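Local coordinates for uncharacterized protein AF_0924 (Archaeoglobus fulgidus, PDB 3DT5) that is of unknown function, a probable membrane protein of which this chain is the C-terminal domain, seen with a bound calcium ion, at residues 83-88 against 92-97. Residues are numbered along the deposited sequence; the frame is centred on the assembly and turned at random. Where two conformers were deposited one is given.
Sequences WTFYAK and EQWKEA
The backbone N of Glu92 donates to Lys88 O at 2.9 Å, the first-turn bond of helix 88-116, which starts directly after Ala87 at the N-cap. The side chains of Lys88 and Glu92 lie side by side, pointing the same way. Lys88 CG is anti to its backbone N (chi1 172°) and Glu92 CG anti to its carbonyl carbon (chi1 -65°), which puts the two CG atoms 4.2 Å apart. This is a strand-to-helix connection: strand 83-85, central in a three-stranded mixed sheet, passes through a short turn into the long helix, and Phe85, at the end of the strand, meets Trp94 of the helix, the two side chains crossing at about a right angle. CE2 of Phe85 lies 3.4 Å from Trp94 CD1, and Phe85 CZ sits 3.7 Å from Trp94 CB. The phenyl and the five-membered ring are inclined obliquely, their planes at 33°. Replacing Trp94 by an alanine would probably leave Phe85 CE2 without its indole neighbour and open a gap beside Phe34, which stacks on the indole, and Phe70, which meets it edge-to-face. Ile130 of the neighbouring strand and Phe91 of the helix itself also touch the Phe85 side chain.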
loop_
_atom_site.group_PDB
_atom_site.type_symbol
_atom_site.label_atom_id
_atom_site.label_comp_id
_atom_site.label_asym_id
_atom_site.label_seq_id
_atom_site.Cartn_x
_atom_site.Cartn_y
_atom_site.Cartn_z
ATOM N N TRP A 83 -8.808 -0.259 -9.714
ATOM C CA TRP A 83 -8.896 -1.683 -9.459
ATOM C C TRP A 83 -10.392 -2.000 -9.258
ATOM O O TRP A 83 -11.041 -1.416 -8.404
ATOM C CB TRP A 83 -8.115 -2.071 -8.192
ATOM C CG TRP A 83 -6.624 -1.974 -8.346
ATOM C CD1 TRP A 83 -5.799 -0.983 -7.826
ATOM C CD2 TRP A 83 -5.788 -2.868 -9.067
ATOM N NE1 TRP A 83 -4.480 -1.239 -8.183
ATOM C CE2 TRP A 83 -4.449 -2.409 -8.914
ATOM C CE3 TRP A 83 -6.030 -4.065 -9.788
ATOM C CZ2 TRP A 83 -3.354 -3.058 -9.523
ATOM C CZ3 TRP A 83 -4.916 -4.741 -10.350
ATOM C CH2 TRP A 83 -3.605 -4.233 -10.208
ATOM N N THR A 84 -10.923 -2.907 -10.077
ATOM C CA THR A 84 -12.327 -3.304 -9.957
ATOM C C THR A 84 -12.345 -4.563 -9.111
ATOM O O THR A 84 -11.752 -5.579 -9.500
ATOM C CB THR A 84 -12.961 -3.629 -11.333
ATOM O OG1 THR A 84 -13.075 -2.412 -12.076
ATOM C CG2 THR A 84 -14.402 -4.233 -11.171
ATOM N N PHE A 85 -13.019 -4.498 -7.967
ATOM C CA PHE A 85 -13.190 -5.674 -7.106
ATOM C C PHE A 85 -14.480 -6.383 -7.484
ATOM O O PHE A 85 -15.494 -5.727 -7.754
ATOM C CB PHE A 85 -13.252 -5.273 -5.633
ATOM C CG PHE A 85 -11.918 -4.992 -5.048
ATOM C CD1 PHE A 85 -11.328 -3.721 -5.198
ATOM C CD2 PHE A 85 -11.179 -6.003 -4.437
ATOM C CE1 PHE A 85 -10.060 -3.453 -4.693
ATOM C CE2 PHE A 85 -9.915 -5.727 -3.919
ATOM C CZ PHE A 85 -9.351 -4.444 -4.042
ATOM N N TYR A 86 -14.457 -7.704 -7.476
ATOM C CA TYR A 86 -15.672 -8.466 -7.797
ATOM C C TYR A 86 -16.596 -8.661 -6.610
ATOM O O TYR A 86 -17.778 -8.773 -6.801
ATOM C CB TYR A 86 -15.346 -9.780 -8.498
ATOM C CG TYR A 86 -14.588 -9.515 -9.786
ATOM C CD1 TYR A 86 -15.208 -8.867 -10.854
ATOM C CD2 TYR A 86 -13.226 -9.855 -9.902
ATOM C CE1 TYR A 86 -14.521 -8.579 -11.998
ATOM C CE2 TYR A 86 -12.536 -9.581 -11.039
ATOM C CZ TYR A 86 -13.182 -8.936 -12.101
ATOM O OH TYR A 86 -12.456 -8.683 -13.282
ATOM N N ALA A 87 -16.041 -8.737 -5.406
ATOM C CA ALA A 87 -16.848 -8.891 -4.204
ATOM C C ALA A 87 -16.729 -7.641 -3.354
ATOM O O ALA A 87 -15.625 -7.157 -3.097
ATOM C CB ALA A 87 -16.404 -10.102 -3.433
ATOM N N LYS A 88 -17.876 -7.113 -2.938
ATOM C CA LYS A 88 -17.924 -5.914 -2.130
ATOM C C LYS A 88 -17.052 -6.042 -0.875
ATOM O O LYS A 88 -16.384 -5.082 -0.493
ATOM C CB LYS A 88 -19.366 -5.602 -1.745
ATOM C CG LYS A 88 -19.523 -4.469 -0.734
ATOM C CD LYS A 88 -20.993 -3.995 -0.706
ATOM C CE LYS A 88 -21.302 -3.075 0.481
ATOM N NZ LYS A 88 -22.781 -2.831 0.603
ATOM N N GLU A 92 -14.095 -3.714 0.623
ATOM C CA GLU A 92 -14.165 -3.128 1.955
ATOM C C GLU A 92 -12.911 -3.463 2.773
ATOM O O GLU A 92 -12.385 -2.563 3.478
ATOM C CB GLU A 92 -15.456 -3.527 2.696
ATOM C CG GLU A 92 -16.751 -2.995 2.054
ATOM C CD GLU A 92 -16.866 -1.456 2.044
ATOM O OE1 GLU A 92 -16.187 -0.779 2.844
ATOM O OE2 GLU A 92 -17.677 -0.918 1.252
ATOM N N GLN A 93 -12.431 -4.720 2.683
ATOM C CA GLN A 93 -11.178 -5.155 3.380
ATOM C C GLN A 93 -10.007 -4.300 2.920
ATOM O O GLN A 93 -9.228 -3.818 3.731
ATOM C CB GLN A 93 -10.786 -6.599 3.053
ATOM C CG GLN A 93 -11.692 -7.643 3.595
ATOM C CD GLN A 93 -10.928 -8.884 4.032
ATOM O OE1 GLN A 93 -9.916 -9.274 3.415
ATOM N NE2 GLN A 93 -11.399 -9.505 5.128
ATOM N N TRP A 94 -9.902 -4.123 1.609
ATOM C CA TRP A 94 -8.806 -3.334 1.047
ATOM C C TRP A 94 -8.935 -1.873 1.373
ATOM O O TRP A 94 -7.931 -1.227 1.670
ATOM C CB TRP A 94 -8.645 -3.549 -0.488
ATOM C CG TRP A 94 -7.790 -4.722 -0.747
ATOM C CD1 TRP A 94 -8.192 -5.996 -0.987
ATOM C CD2 TRP A 94 -6.344 -4.756 -0.674
ATOM N NE1 TRP A 94 -7.103 -6.815 -1.078
ATOM C CE2 TRP A 94 -5.953 -6.087 -0.891
ATOM C CE3 TRP A 94 -5.358 -3.789 -0.403
ATOM C CZ2 TRP A 94 -4.601 -6.493 -0.883
ATOM C CZ3 TRP A 94 -3.991 -4.204 -0.390
ATOM C CH2 TRP A 94 -3.644 -5.533 -0.641
ATOM N N LYS A 95 -10.150 -1.320 1.349
ATOM C CA LYS A 95 -10.262 0.094 1.722
ATOM C C LYS A 95 -9.769 0.339 3.174
ATOM O O LYS A 95 -9.030 1.270 3.464
ATOM C CB LYS A 95 -11.701 0.571 1.557
ATOM C CG LYS A 95 -11.794 2.099 1.704
ATOM C CD LYS A 95 -13.147 2.570 2.240
ATOM C CE LYS A 95 -12.916 3.765 3.203
ATOM N NZ LYS A 95 -14.144 4.026 4.037
ATOM N N GLU A 96 -10.204 -0.524 4.081
ATOM C CA GLU A 96 -9.796 -0.471 5.477
ATOM C C GLU A 96 -8.262 -0.623 5.616
ATOM O O GLU A 96 -7.605 0.115 6.356
ATOM C CB GLU A 96 -10.547 -1.583 6.195
ATOM C CG GLU A 96 -10.069 -1.923 7.546
ATOM C CD GLU A 96 -11.045 -2.877 8.263
ATOM O OE1 GLU A 96 -12.280 -2.856 7.956
ATOM O OE2 GLU A 96 -10.567 -3.635 9.141
ATOM N N ALA A 97 -7.694 -1.592 4.909
ATOM C CA ALA A 97 -6.253 -1.837 5.007
ATOM C C ALA A 97 -5.436 -0.692 4.417
ATOM O O ALA A 97 -4.401 -0.349 4.989
ATOM C CB ALA A 97 -5.873 -3.171 4.362
#